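Local coordinates for protein alanine racemase (Actinobacillus succinogenes, PDB 3C3K) that is of unknown function but has a periplasmic binding protein-like fold, which typically holds a small molecule in the cleft between two lobes, at residues S112-D117 against W269-R274; S144-R149 against S158-A163; N20-A25 against Q237-I242. All blocks are in the same frame, centred on the assembly; numbering follows the deposited sequence.

How the interactions relate
Two of the three contacts lie in one lobe and the third in the other, beside the cleft. Interactions 1 and 2 belong to the lobe built on strand 127-131 and its parallel neighbours. Their centres are about 15 Å apart. They touch through a salt bridge from D117 on helix 108-121 to R149 on helix 137-152. Interaction 3 pairs helices 21-35 and 239-254 of the other lobe. Its centre is about 18 Å from that of interaction 1 and about 24 Å from that of interaction 2. Along the chain, interactions 1 and 3 alternate, as expected of a fold whose chain passes repeatedly between lobes. Interaction 2 is local and falls within the span of both others.

Interaction 1: S112-D117 against W269-R274; sequences SEYVVD and WKFVRR
Y114, W269 and F271 form an aromatic cluster that fastens helix 108-121 to strand 270-272. The Y114 ring is at its centre. W269 brings the outer corner of its six-membered ring over one face of the tyrosine, with W269 CH2 3.4 Å from Y114 CG. This is an offset edge-to-face pair with the ring planes at 60°. Toward F271 the roles reverse: Y114 turns its own edge to the phenylalanine face, again offset, with the planes at 62° and the ring centroids 5.6 Å apart. The closest atoms here are Y114 CE1 and F271 CB, at 3.6 Å. Y114 reaches both partners because its CG is anti to the backbone N (chi1 -168°), which carries the ring out from the helix toward W269 and F271.

V115 adds an aliphatic contact one residue along. V115 CG2 lies at the edge of the F271 ring, 4.0 Å from F271 CE1. R273 lies beyond, with one face of its guanidinium over F271 CE2. Its NH1 is at a long 4.0 Å from Y114 OH and makes a weak hydrogen bond to Q118. No hydrogen bond joins the two segments, so ring packing and apolar contact make up the join.

V115 and W269 also touch V235 on strand 234-236, which pairs with strand 270-272. Both segments follow shortly after strands of the six-stranded sheet, 102-105 and 264-266. The cluster therefore packs a helix against the small antiparallel pair near the lobe crossovers of a periplasmic binding protein-like fold.

Interaction 2: S144-R149 against S158-A163; sequences SGYLNR and SRISYA
The Y146 ring meets I160 obliquely, with Y146 CE1 3.8 Å from I160 CG1. The other branch of the isoleucine serves a second ring: I160 CG2 sits 3.4 Å above one face of Y162, offset toward the rim. I160 thus lies between two tyrosines. Its terminal CD1 also reaches L147 CD2, at 4.1 Å. That same leucine methyl comes within 3.4 Å of S158 OG.

The polar link is at the far end of Y146. Y146 OH accepts a hydrogen bond from R159 N, at 2.8 Å and an N-H...O angle of 156°. The hydroxyl is also hydrogen-bonded to the carbonyl O of I127. A trans chi1 of 157° swings the ring out from helix 137-152 toward R159 and I127. L129 packs on it as well.

The segments belong to a beta-alpha-beta unit made of strand 127-131, helix 137-152 and strand 159-162. Helix and outer strand run nearly antiparallel, with their axes 10.4 Å apart. R159 N-H donates to Y146 OH and I127 O can only accept, so the hydroxyl gives its proton to I127 O. The oxygen of this buried tyrosine is thereby satisfied and tied to the backbone of R159 and I127.

Interaction 3: N20-A25 against Q237-I242; sequences NPFCAA and QPSEQI. With GOL (glycerol), chain E.
F22 and Q237 line a pocket in the cleft between the lobes, where a glycerol is bound. The glycerol, probably from the crystallisation liquor, lies across one face of F22. Its C2 is 3.6 Å above the plane, over the centre of the ring. Two amides hold the ends of the molecule. N20 ND2 donates to glycerol O3 at 3.1 Å and is almost perfectly straight at 179°. Q237 NE2 donates to glycerol O1 at 2.9 Å and 168°. Q237 NE2 also bonds D220. D220 and R142 also hydrogen-bond to the glycerol.

N20 has a second task. It is the N-cap of helix 21-35, and its OD1 accepts from F22 N at 3.2 Å, with the donor well above the carbonyl plane. One amide thus caps the helix through OD1 and reaches the glycerol through ND2.

Around F22, Q237 NE2 is 3.5 Å from F22 CE1 and S239 OG is 3.3 Å from F22 CD1. Both approach obliquely. I242 CD1 lies more loosely at the ring edge. Farther along, the helices come close over small side chains: A25 CB is 3.5 Å from S239 CB.

Helix 21-35 follows strand 9-15, and helix 239-254 follows strand 234-236 of the small antiparallel pair. The two helices are further joined by a salt bridge from E240 to K32. A24 packs on A19 of the second subunit, so the start of helix 21-35 also touches that subunit.

Interaction 1: S112-D117 against W269-R274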
ATOM      1  N   SER B 112      -3.178  21.335  -9.763  1.00 12.57           N
ATOM      2  CA  SER B 112      -1.790  21.725  -9.716  1.00 14.68           C
ATOM      3  C   SER B 112      -1.536  23.201  -9.893  1.00 15.07           C
ATOM      4  O   SER B 112      -0.640  23.717  -9.265  1.00 15.89           O
ATOM      5  CB  SER B 112      -0.896  20.882 -10.623  1.00 14.41           C
ATOM      6  OG  SER B 112      -1.626  20.636 -11.761  1.00 23.45           O
ATOM      7  N   GLU B 113      -2.350  23.903 -10.692  1.00 16.40           N
ATOM      8  CA  GLU B 113      -2.178  25.349 -10.802  1.00 17.35           C
ATOM      9  C   GLU B 113      -2.527  26.008  -9.490  1.00 17.02           C
ATOM     10  O   GLU B 113      -1.902  26.970  -9.137  1.00 17.90           O
ATOM     11  CB  GLU B 113      -3.024  25.964 -11.959  1.00 17.30           C
ATOM     12  CG  GLU B 113      -2.690  25.406 -13.310  1.00 19.01           C
ATOM     13  CD  GLU B 113      -3.525  26.030 -14.416  1.00 21.61           C
ATOM     14  OE1 GLU B 113      -4.737  26.245 -14.223  1.00 28.26           O
ATOM     15  OE2 GLU B 113      -2.965  26.257 -15.492  1.00 27.29           O
ATOM     16  N   TYR B 114      -3.573  25.524  -8.820  1.00 17.20           N
ATOM     17  CA  TYR B 114      -3.999  25.987  -7.488  1.00 16.84           C
ATOM     18  C   TYR B 114      -2.911  25.808  -6.456  1.00 16.05           C
ATOM     19  O   TYR B 114      -2.731  26.655  -5.642  1.00 17.01           O
ATOM     20  CB  TYR B 114      -5.200  25.187  -6.967  1.00 17.97           C
ATOM     21  CG  TYR B 114      -5.845  25.827  -5.751  1.00 19.02           C
ATOM     22  CD1 TYR B 114      -5.451  25.494  -4.465  1.00 19.68           C
ATOM     23  CD2 TYR B 114      -6.859  26.777  -5.908  1.00 23.52           C
ATOM     24  CE1 TYR B 114      -6.065  26.090  -3.332  1.00 20.76           C
ATOM     25  CE2 TYR B 114      -7.486  27.388  -4.798  1.00 23.34           C
ATOM     26  CZ  TYR B 114      -7.061  27.056  -3.517  1.00 22.86           C
ATOM     27  OH  TYR B 114      -7.702  27.651  -2.456  1.00 21.20           O
ATOM     28  N   VAL B 115      -2.240  24.670  -6.469  1.00 14.53           N
ATOM     29  CA  VAL B 115      -1.007  24.430  -5.651  1.00 13.13           C
ATOM     30  C   VAL B 115       0.036  25.508  -5.840  1.00 13.69           C
ATOM     31  O   VAL B 115       0.464  26.133  -4.880  1.00 13.49           O
ATOM     32  CB  VAL B 115      -0.441  23.044  -5.884  1.00 13.46           C
ATOM     33  CG1 VAL B 115       0.977  22.937  -5.228  1.00  8.93           C
ATOM     34  CG2 VAL B 115      -1.462  21.963  -5.321  1.00 10.82           C
ATOM     35  N   VAL B 116       0.420  25.757  -7.083  1.00 13.86           N
ATOM     36  CA  VAL B 116       1.357  26.835  -7.388  1.00 16.10           C
ATOM     37  C   VAL B 116       0.830  28.208  -6.964  1.00 16.85           C
ATOM     38  O   VAL B 116       1.562  28.986  -6.354  1.00 16.55           O
ATOM     39  CB  VAL B 116       1.725  26.860  -8.858  1.00 15.12           C
ATOM     40  CG1 VAL B 116       2.629  28.056  -9.164  1.00 17.00           C
ATOM     41  CG2 VAL B 116       2.416  25.563  -9.222  1.00 15.95           C
ATOM     42  N   ASP B 117      -0.429  28.504  -7.232  1.00 16.93           N
ATOM     43  CA  ASP B 117      -0.916  29.807  -6.798  1.00 17.18           C
ATOM     44  C   ASP B 117      -0.790  29.975  -5.287  1.00 17.60           C
ATOM     45  O   ASP B 117      -0.469  31.061  -4.851  1.00 16.61           O
ATOM     46  CB  ASP B 117      -2.371  30.060  -7.186  1.00 17.44           C
ATOM     47  CG  ASP B 117      -2.564  30.195  -8.651  1.00 19.99           C
ATOM     48  OD1 ASP B 117      -1.584  30.353  -9.415  1.00 22.04           O
ATOM     49  OD2 ASP B 117      -3.731  30.142  -9.041  1.00 18.52           O
ATOM     50  N   TRP B 269     -11.495  17.858  -5.864  1.00 19.18           N
ATOM     51  CA  TRP B 269     -10.301  17.742  -5.024  1.00 19.07           C
ATOM     52  C   TRP B 269     -10.316  18.840  -3.983  1.00 19.65           C
ATOM     53  O   TRP B 269     -10.952  19.862  -4.191  1.00 20.34           O
ATOM     54  CB  TRP B 269      -9.049  17.880  -5.886  1.00 18.54           C
ATOM     55  CG  TRP B 269      -9.065  19.124  -6.711  1.00 19.38           C
ATOM     56  CD1 TRP B 269      -9.531  19.253  -7.989  1.00 22.75           C
ATOM     57  CD2 TRP B 269      -8.612  20.428  -6.309  1.00 18.78           C
ATOM     58  NE1 TRP B 269      -9.413  20.555  -8.406  1.00 24.25           N
ATOM     59  CE2 TRP B 269      -8.829  21.291  -7.397  1.00 21.82           C
ATOM     60  CE3 TRP B 269      -8.036  20.941  -5.129  1.00 16.57           C
ATOM     61  CZ2 TRP B 269      -8.509  22.654  -7.347  1.00 21.86           C
ATOM     62  CZ3 TRP B 269      -7.717  22.312  -5.062  1.00 18.66           C
ATOM     63  CH2 TRP B 269      -7.979  23.158  -6.162  1.00 19.05           C
ATOM     64  N   LYS B 270      -9.571  18.675  -2.905  1.00 20.03           N
ATOM     65  CA  LYS B 270      -9.472  19.719  -1.904  1.00 22.16           C
ATOM     66  C   LYS B 270      -8.006  19.973  -1.589  1.00 20.89           C
ATOM     67  O   LYS B 270      -7.221  19.036  -1.433  1.00 21.59           O
ATOM     68  CB  LYS B 270     -10.286  19.342  -0.625  1.00 21.27           C
ATOM     69  CG  LYS B 270     -10.453  20.527   0.330  1.00 26.00           C
ATOM     70  CD  LYS B 270     -11.144  20.223   1.717  1.00 26.32           C
ATOM     71  CE  LYS B 270     -11.835  21.531   2.333  1.00 29.40           C
ATOM     72  NZ  LYS B 270     -13.282  21.219   2.885  1.00 31.46           N
ATOM     73  N   PHE B 271      -7.636  21.242  -1.460  1.00 21.49           N
ATOM     74  CA  PHE B 271      -6.279  21.579  -1.035  1.00 20.25           C
ATOM     75  C   PHE B 271      -6.329  21.595   0.430  1.00 19.14           C
ATOM     76  O   PHE B 271      -7.068  22.361   0.982  1.00 20.65           O
ATOM     77  CB  PHE B 271      -5.925  22.953  -1.484  1.00 19.05           C
ATOM     78  CG  PHE B 271      -4.557  23.364  -1.153  1.00 19.60           C
ATOM     79  CD1 PHE B 271      -3.479  22.921  -1.932  1.00 22.21           C
ATOM     80  CD2 PHE B 271      -4.318  24.269  -0.121  1.00 22.03           C
ATOM     81  CE1 PHE B 271      -2.230  23.374  -1.687  1.00 18.92           C
ATOM     82  CE2 PHE B 271      -3.041  24.734   0.139  1.00 18.69           C
ATOM     83  CZ  PHE B 271      -1.996  24.280  -0.630  1.00 18.73           C
ATOM     84  N   VAL B 272      -5.601  20.699   1.048  1.00 18.20           N
ATOM     85  CA  VAL B 272      -5.635  20.548   2.517  1.00 17.72           C
ATOM     86  C   VAL B 272      -4.310  21.077   3.094  1.00 17.76           C
ATOM     87  O   VAL B 272      -3.252  20.530   2.850  1.00 18.07           O
ATOM     88  CB  VAL B 272      -5.883  19.077   2.909  1.00 17.51           C
ATOM     89  CG1 VAL B 272      -5.635  18.884   4.332  1.00 18.35           C
ATOM     90  CG2 VAL B 272      -7.318  18.646   2.498  1.00 12.60           C
ATOM     91  N   ARG B 273      -4.404  22.185   3.818  1.00 18.80           N
ATOM     92  CA  ARG B 273      -3.246  22.913   4.353  1.00 20.04           C
ATOM     93  C   ARG B 273      -2.758  22.323   5.641  1.00 19.34           C
ATOM     94  O   ARG B 273      -3.513  22.265   6.635  1.00 17.91           O
ATOM     95  CB  ARG B 273      -3.602  24.353   4.642  1.00 20.89           C
ATOM     96  CG  ARG B 273      -4.397  24.981   3.540  1.00 25.46           C
ATOM     97  CD  ARG B 273      -5.241  26.192   4.011  1.00 34.74           C
ATOM     98  NE  ARG B 273      -5.761  26.859   2.828  1.00 37.08           N
ATOM     99  CZ  ARG B 273      -4.995  27.570   2.006  1.00 39.68           C
ATOM    100  NH1 ARG B 273      -5.532  28.119   0.928  1.00 40.31           N
ATOM    101  NH2 ARG B 273      -3.694  27.727   2.261  1.00 38.10           N
ATOM    102  N   ARG B 274      -1.487  21.895   5.640  1.00 17.44           N
ATOM    103  CA  ARG B 274      -0.896  21.488   6.888  1.00 18.72           C
ATOM    104  C   ARG B 274       0.363  22.289   7.221  1.00 19.16           C
ATOM    105  O   ARG B 274       0.611  23.325   6.614  1.00 20.12           O
ATOM    106  CB  ARG B 274      -0.659  19.988   6.902  1.00 18.15           C
ATOM    107  CG  ARG B 274      -1.951  19.240   6.545  1.00 17.90           C
ATOM    108  CD  ARG B 274      -1.872  17.776   6.916  1.00 21.28           C
ATOM    109  NE  ARG B 274      -3.167  17.112   6.756  1.00 20.34           N
ATOM    110  CZ  ARG B 274      -3.440  16.226   5.813  1.00 23.12           C
ATOM    111  NH1 ARG B 274      -2.509  15.874   4.912  1.00 15.86           N
ATOM    112  NH2 ARG B 274      -4.643  15.657   5.793  1.00 21.85           N
TER

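Interaction 2: S144-R149 against S158-A163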
ATOM      1  N   SER B 144       2.455  20.257 -16.619  1.00 15.43           N
ATOM      2  CA  SER B 144       2.136  21.410 -17.487  1.00 16.99           C
ATOM      3  C   SER B 144       1.578  22.455 -16.609  1.00 15.87           C
ATOM      4  O   SER B 144       1.919  23.594 -16.748  1.00 17.73           O
ATOM      5  CB  SER B 144       0.938  21.170 -18.459  1.00 17.19           C
ATOM      6  OG  SER B 144       1.052  20.048 -19.237  1.00 22.70           O
ATOM      7  N   GLY B 145       0.611  22.057 -15.782  1.00 17.15           N
ATOM      8  CA  GLY B 145      -0.054  22.948 -14.857  1.00 16.78           C
ATOM      9  C   GLY B 145       1.027  23.695 -14.061  1.00 18.26           C
ATOM     10  O   GLY B 145       0.980  24.917 -13.988  1.00 19.92           O
ATOM     11  N   TYR B 146       2.018  22.970 -13.504  1.00 16.62           N
ATOM     12  CA  TYR B 146       3.134  23.572 -12.740  1.00 14.43           C
ATOM     13  C   TYR B 146       3.937  24.562 -13.631  1.00 15.32           C
ATOM     14  O   TYR B 146       4.176  25.675 -13.250  1.00 14.53           O
ATOM     15  CB  TYR B 146       4.090  22.460 -12.242  1.00 12.72           C
ATOM     16  CG  TYR B 146       5.521  22.845 -11.912  1.00 12.91           C
ATOM     17  CD1 TYR B 146       6.572  22.554 -12.812  1.00 10.13           C
ATOM     18  CD2 TYR B 146       5.855  23.406 -10.675  1.00 14.74           C
ATOM     19  CE1 TYR B 146       7.889  22.888 -12.538  1.00  9.03           C
ATOM     20  CE2 TYR B 146       7.200  23.707 -10.368  1.00 10.94           C
ATOM     21  CZ  TYR B 146       8.205  23.475 -11.345  1.00 11.91           C
ATOM     22  OH  TYR B 146       9.528  23.780 -11.087  1.00 15.00           O
ATOM     23  N   LEU B 147       4.366  24.139 -14.813  1.00 18.01           N
ATOM     24  CA  LEU B 147       5.271  24.974 -15.635  1.00 18.36           C
ATOM     25  C   LEU B 147       4.551  26.235 -16.149  1.00 19.69           C
ATOM     26  O   LEU B 147       5.082  27.353 -16.086  1.00 19.73           O
ATOM     27  CB  LEU B 147       5.684  24.186 -16.840  1.00 18.70           C
ATOM     28  CG  LEU B 147       6.763  23.141 -16.619  1.00 18.85           C
ATOM     29  CD1 LEU B 147       6.950  22.377 -17.944  1.00 20.43           C
ATOM     30  CD2 LEU B 147       7.980  23.883 -16.222  1.00 14.64           C
ATOM     31  N   ASN B 148       3.319  26.055 -16.615  1.00 19.93           N
ATOM     32  CA  ASN B 148       2.504  27.185 -17.086  1.00 20.42           C
ATOM     33  C   ASN B 148       2.181  28.175 -16.000  1.00 20.41           C
ATOM     34  O   ASN B 148       2.113  29.393 -16.260  1.00 20.86           O
ATOM     35  CB  ASN B 148       1.187  26.732 -17.742  1.00 20.77           C
ATOM     36  CG  ASN B 148       1.415  25.850 -18.942  1.00 24.54           C
ATOM     37  OD1 ASN B 148       2.470  25.900 -19.568  1.00 26.26           O
ATOM     38  ND2 ASN B 148       0.429  25.015 -19.260  1.00 26.61           N
ATOM     39  N   ARG B 149       1.943  27.701 -14.792  1.00 18.19           N
ATOM     40  CA  ARG B 149       1.541  28.631 -13.735  1.00 17.03           C
ATOM     41  C   ARG B 149       2.731  29.407 -13.207  1.00 16.93           C
ATOM     42  O   ARG B 149       2.630  30.560 -12.801  1.00 17.15           O
ATOM     43  CB  ARG B 149       0.815  27.849 -12.639  1.00 17.86           C
ATOM     44  CG  ARG B 149      -0.180  28.639 -11.878  1.00 17.74           C
ATOM     45  CD  ARG B 149      -1.357  29.044 -12.768  1.00 19.52           C
ATOM     46  NE  ARG B 149      -2.256  29.923 -12.044  1.00 19.35           N
ATOM     47  CZ  ARG B 149      -3.170  30.657 -12.645  1.00 22.67           C
ATOM     48  NH1 ARG B 149      -3.285  30.570 -13.954  1.00 22.15           N
ATOM     49  NH2 ARG B 149      -3.944  31.477 -11.948  1.00 22.61           N
ATOM     50  N   SER B 158      12.499  27.353 -12.510  1.00 19.75           N
ATOM     51  CA  SER B 158      11.783  26.182 -12.885  1.00 20.04           C
ATOM     52  C   SER B 158      12.686  25.021 -12.625  1.00 20.53           C
ATOM     53  O   SER B 158      13.903  25.071 -12.998  1.00 18.88           O
ATOM     54  CB  SER B 158      11.581  26.190 -14.399  1.00 19.68           C
ATOM     55  OG  SER B 158      10.312  25.755 -14.649  1.00 25.41           O
ATOM     56  N   ARG B 159      12.127  23.985 -11.980  1.00 19.25           N
ATOM     57  CA  ARG B 159      12.779  22.719 -12.007  1.00 19.30           C
ATOM     58  C   ARG B 159      12.103  21.455 -11.649  1.00 19.22           C
ATOM     59  O   ARG B 159      11.339  21.385 -10.684  1.00 18.31           O
ATOM     60  CB  ARG B 159      14.277  22.759 -11.897  1.00 22.80           C
ATOM     61  CG  ARG B 159      15.048  22.515 -10.651  1.00 22.52           C
ATOM     62  CD  ARG B 159      16.535  22.544 -11.194  1.00 26.19           C
ATOM     63  NE  ARG B 159      17.312  23.678 -10.644  1.00 30.12           N
ATOM     64  CZ  ARG B 159      17.375  24.914 -11.170  1.00 35.08           C
ATOM     65  NH1 ARG B 159      18.092  25.854 -10.555  1.00 35.29           N
ATOM     66  NH2 ARG B 159      16.709  25.233 -12.281  1.00 34.21           N
ATOM     67  N   ILE B 160      12.438  20.424 -12.403  1.00 17.26           N
ATOM     68  CA  ILE B 160      11.723  19.170 -12.283  1.00 16.54           C
ATOM     69  C   ILE B 160      12.713  18.059 -12.079  1.00 17.58           C
ATOM     70  O   ILE B 160      13.737  17.960 -12.815  1.00 16.67           O
ATOM     71  CB  ILE B 160      10.932  18.898 -13.567  1.00 16.33           C
ATOM     72  CG1 ILE B 160       9.980  20.042 -13.812  1.00 15.41           C
ATOM     73  CG2 ILE B 160      10.194  17.535 -13.499  1.00 12.92           C
ATOM     74  CD1 ILE B 160       9.391  20.134 -15.238  1.00 16.95           C
ATOM     75  N   SER B 161      12.425  17.211 -11.102  1.00 15.14           N
ATOM     76  CA  SER B 161      13.291  16.086 -10.917  1.00 16.81           C
ATOM     77  C   SER B 161      12.399  14.844 -10.944  1.00 16.94           C
ATOM     78  O   SER B 161      11.291  14.891 -10.426  1.00 17.97           O
ATOM     79  CB  SER B 161      13.962  16.268  -9.554  1.00 16.88           C
ATOM     80  OG  SER B 161      14.655  15.115  -9.177  1.00 19.93           O
ATOM     81  N   TYR B 162      12.840  13.751 -11.557  1.00 16.73           N
ATOM     82  CA  TYR B 162      11.923  12.643 -11.798  1.00 18.41           C
ATOM     83  C   TYR B 162      12.247  11.515 -10.877  1.00 19.14           C
ATOM     84  O   TYR B 162      13.401  11.049 -10.795  1.00 18.27           O
ATOM     85  CB  TYR B 162      11.911  12.168 -13.273  1.00 19.15           C
ATOM     86  CG  TYR B 162      11.356  13.212 -14.217  1.00 19.80           C
ATOM     87  CD1 TYR B 162       9.997  13.281 -14.453  1.00 17.13           C
ATOM     88  CD2 TYR B 162      12.193  14.142 -14.871  1.00 20.80           C
ATOM     89  CE1 TYR B 162       9.462  14.229 -15.278  1.00 19.99           C
ATOM     90  CE2 TYR B 162      11.649  15.118 -15.756  1.00 18.30           C
ATOM     91  CZ  TYR B 162      10.266  15.142 -15.934  1.00 21.00           C
ATOM     92  OH  TYR B 162       9.608  16.075 -16.724  1.00 20.82           O
ATOM     93  N   ALA B 163      11.248  11.089 -10.115  1.00 17.73           N
ATOM     94  CA  ALA B 163      11.515   9.959  -9.242  1.00 18.63           C
ATOM     95  C   ALA B 163      11.443   8.691 -10.064  1.00 18.29           C
ATOM     96  O   ALA B 163      10.512   8.513 -10.798  1.00 19.97           O
ATOM     97  CB  ALA B 163      10.508   9.927  -8.068  1.00 16.99           C
TER

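Interaction 3: N20-A25 against Q237-I242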
ATOM      1  N   ASN B  20       1.139   1.676  -4.519  1.00 13.90           N
ATOM      2  CA  ASN B  20       0.687   3.062  -4.367  1.00 14.04           C
ATOM      3  C   ASN B  20      -0.544   3.116  -3.468  1.00 12.22           C
ATOM      4  O   ASN B  20      -1.559   2.553  -3.789  1.00 12.94           O
ATOM      5  CB  ASN B  20       0.370   3.616  -5.735  1.00 12.65           C
ATOM      6  CG  ASN B  20       0.027   5.082  -5.705  1.00 16.11           C
ATOM      7  OD1 ASN B  20       0.027   5.711  -4.652  1.00 12.52           O
ATOM      8  ND2 ASN B  20      -0.249   5.647  -6.890  1.00 12.50           N
ATOM      9  N   PRO B  21      -0.448   3.751  -2.287  1.00 13.28           N
ATOM     10  CA  PRO B  21      -1.616   3.757  -1.396  1.00 13.16           C
ATOM     11  C   PRO B  21      -2.878   4.394  -2.046  1.00 12.64           C
ATOM     12  O   PRO B  21      -3.980   4.208  -1.546  1.00 13.23           O
ATOM     13  CB  PRO B  21      -1.127   4.601  -0.200  1.00 14.05           C
ATOM     14  CG  PRO B  21       0.130   5.375  -0.824  1.00 14.82           C
ATOM     15  CD  PRO B  21       0.710   4.451  -1.717  1.00 12.97           C
ATOM     16  N   PHE B  22      -2.722   5.202  -3.092  1.00 12.94           N
ATOM     17  CA  PHE B  22      -3.891   5.750  -3.798  1.00 13.60           C
ATOM     18  C   PHE B  22      -4.640   4.596  -4.471  1.00 14.22           C
ATOM     19  O   PHE B  22      -5.877   4.505  -4.435  1.00 13.24           O
ATOM     20  CB  PHE B  22      -3.428   6.752  -4.884  1.00 15.59           C
ATOM     21  CG  PHE B  22      -4.535   7.188  -5.859  1.00 14.04           C
ATOM     22  CD1 PHE B  22      -5.422   8.188  -5.498  1.00 16.10           C
ATOM     23  CD2 PHE B  22      -4.665   6.593  -7.095  1.00 13.47           C
ATOM     24  CE1 PHE B  22      -6.409   8.611  -6.373  1.00 17.02           C
ATOM     25  CE2 PHE B  22      -5.648   6.999  -7.973  1.00 15.00           C
ATOM     26  CZ  PHE B  22      -6.518   8.010  -7.610  1.00 15.03           C
ATOM     27  N   CYS B  23      -3.890   3.687  -5.098  1.00 14.16           N
ATOM     28  CA  CYS B  23      -4.574   2.517  -5.672  1.00 14.56           C
ATOM     29  C   CYS B  23      -5.357   1.763  -4.647  1.00 14.46           C
ATOM     30  O   CYS B  23      -6.448   1.371  -4.939  1.00 17.37           O
ATOM     31  CB  CYS B  23      -3.622   1.588  -6.351  1.00 16.42           C
ATOM     32  SG  CYS B  23      -2.836   2.452  -7.741  1.00 17.34           S
ATOM     33  N   ALA B  24      -4.790   1.509  -3.461  1.00 14.66           N
ATOM     34  CA  ALA B  24      -5.450   0.729  -2.449  1.00 13.44           C
ATOM     35  C   ALA B  24      -6.735   1.392  -2.035  1.00 11.95           C
ATOM     36  O   ALA B  24      -7.716   0.719  -1.740  1.00 13.03           O
ATOM     37  CB  ALA B  24      -4.503   0.498  -1.202  1.00 14.61           C
ATOM     38  N   ALA B  25      -6.733   2.710  -1.954  1.00 10.00           N
ATOM     39  CA  ALA B  25      -7.911   3.478  -1.603  1.00 10.70           C
ATOM     40  C   ALA B  25      -8.941   3.407  -2.703  1.00 11.99           C
ATOM     41  O   ALA B  25     -10.114   3.284  -2.421  1.00 11.97           O
ATOM     42  CB  ALA B  25      -7.581   4.979  -1.308  1.00 11.93           C
ATOM     43  N   GLN B 237      -7.595  13.811  -2.839  1.00 14.07           N
ATOM     44  CA  GLN B 237      -8.574  13.215  -3.797  1.00 14.75           C
ATOM     45  C   GLN B 237      -9.662  12.428  -3.048  1.00 14.76           C
ATOM     46  O   GLN B 237      -9.382  11.825  -2.006  1.00 12.32           O
ATOM     47  CB  GLN B 237      -7.900  12.232  -4.717  1.00 14.64           C
ATOM     48  CG  GLN B 237      -6.842  12.889  -5.605  1.00 14.13           C
ATOM     49  CD  GLN B 237      -6.660  12.120  -6.869  1.00 17.91           C
ATOM     50  OE1 GLN B 237      -7.649  11.756  -7.516  1.00 14.33           O
ATOM     51  NE2 GLN B 237      -5.383  11.880  -7.272  1.00 17.56           N
ATOM     52  N   PRO B 238     -10.871  12.410  -3.590  1.00 14.40           N
ATOM     53  CA  PRO B 238     -11.861  11.555  -2.947  1.00 14.51           C
ATOM     54  C   PRO B 238     -11.693  10.091  -3.414  1.00 15.36           C
ATOM     55  O   PRO B 238     -12.540   9.573  -4.187  1.00 16.52           O
ATOM     56  CB  PRO B 238     -13.201  12.156  -3.435  1.00 13.52           C
ATOM     57  CG  PRO B 238     -12.890  12.722  -4.767  1.00 14.49           C
ATOM     58  CD  PRO B 238     -11.442  13.194  -4.718  1.00 13.23           C
ATOM     59  N   SER B 239     -10.647   9.429  -2.929  1.00 14.13           N
ATOM     60  CA  SER B 239     -10.168   8.198  -3.570  1.00 14.25           C
ATOM     61  C   SER B 239     -11.172   7.054  -3.546  1.00 14.67           C
ATOM     62  O   SER B 239     -11.415   6.422  -4.575  1.00 15.89           O
ATOM     63  CB  SER B 239      -8.821   7.796  -3.006  1.00 14.63           C
ATOM     64  OG  SER B 239      -7.860   8.803  -3.354  1.00 17.75           O
ATOM     65  N   GLU B 240     -11.728   6.770  -2.375  1.00 14.68           N
ATOM     66  CA  GLU B 240     -12.816   5.819  -2.278  1.00 17.54           C
ATOM     67  C   GLU B 240     -14.027   6.114  -3.170  1.00 17.23           C
ATOM     68  O   GLU B 240     -14.542   5.195  -3.802  1.00 17.56           O
ATOM     69  CB  GLU B 240     -13.249   5.653  -0.836  1.00 16.12           C
ATOM     70  CG  GLU B 240     -13.938   4.356  -0.572  1.00 23.40           C
ATOM     71  CD  GLU B 240     -14.091   4.081   0.935  1.00 30.19           C
ATOM     72  OE1 GLU B 240     -13.073   4.025   1.654  1.00 30.91           O
ATOM     73  OE2 GLU B 240     -15.238   3.965   1.410  1.00 37.22           O
ATOM     74  N   GLN B 241     -14.512   7.357  -3.179  1.00 17.45           N
ATOM     75  CA  GLN B 241     -15.593   7.806  -4.099  1.00 17.37           C
ATOM     76  C   GLN B 241     -15.259   7.615  -5.580  1.00 15.68           C
ATOM     77  O   GLN B 241     -16.116   7.214  -6.338  1.00 15.55           O
ATOM     78  CB  GLN B 241     -16.012   9.277  -3.835  1.00 18.14           C
ATOM     79  CG  GLN B 241     -16.611   9.517  -2.389  1.00 21.40           C
ATOM     80  CD  GLN B 241     -17.367  10.860  -2.198  1.00 24.66           C
ATOM     81  OE1 GLN B 241     -18.409  10.919  -1.519  1.00 31.28           O
ATOM     82  NE2 GLN B 241     -16.840  11.943  -2.793  1.00 30.90           N
ATOM     83  N   ILE B 242     -14.023   7.879  -5.992  1.00 14.09           N
ATOM     84  CA  ILE B 242     -13.559   7.483  -7.321  1.00 13.45           C
ATOM     85  C   ILE B 242     -13.797   6.013  -7.656  1.00 13.69           C
ATOM     86  O   ILE B 242     -14.364   5.729  -8.697  1.00 13.68           O
ATOM     87  CB  ILE B 242     -12.086   7.915  -7.549  1.00 13.98           C
ATOM     88  CG1 ILE B 242     -11.986   9.435  -7.527  1.00  8.57           C
ATOM     89  CG2 ILE B 242     -11.483   7.340  -8.906  1.00 15.62           C
ATOM     90  CD1 ILE B 242     -10.581   9.878  -7.506  1.00 15.87           C
TER
HETATM   91  C1  GOL E 303      -3.516   9.450  -9.684  1.00 16.59           C
HETATM   92  O1  GOL E 303      -4.527  10.438  -9.625  1.00 16.03           O
HETATM   93  C2  GOL E 303      -2.768   9.500  -8.350  1.00 16.02           C
HETATM   94  O2  GOL E 303      -2.349  10.837  -8.148  1.00 15.21           O
HETATM   95  C3  GOL E 303      -1.633   8.474  -8.282  1.00 17.18           C
HETATM   96  O3  GOL E 303      -0.931   8.624  -7.054  1.00 18.88           O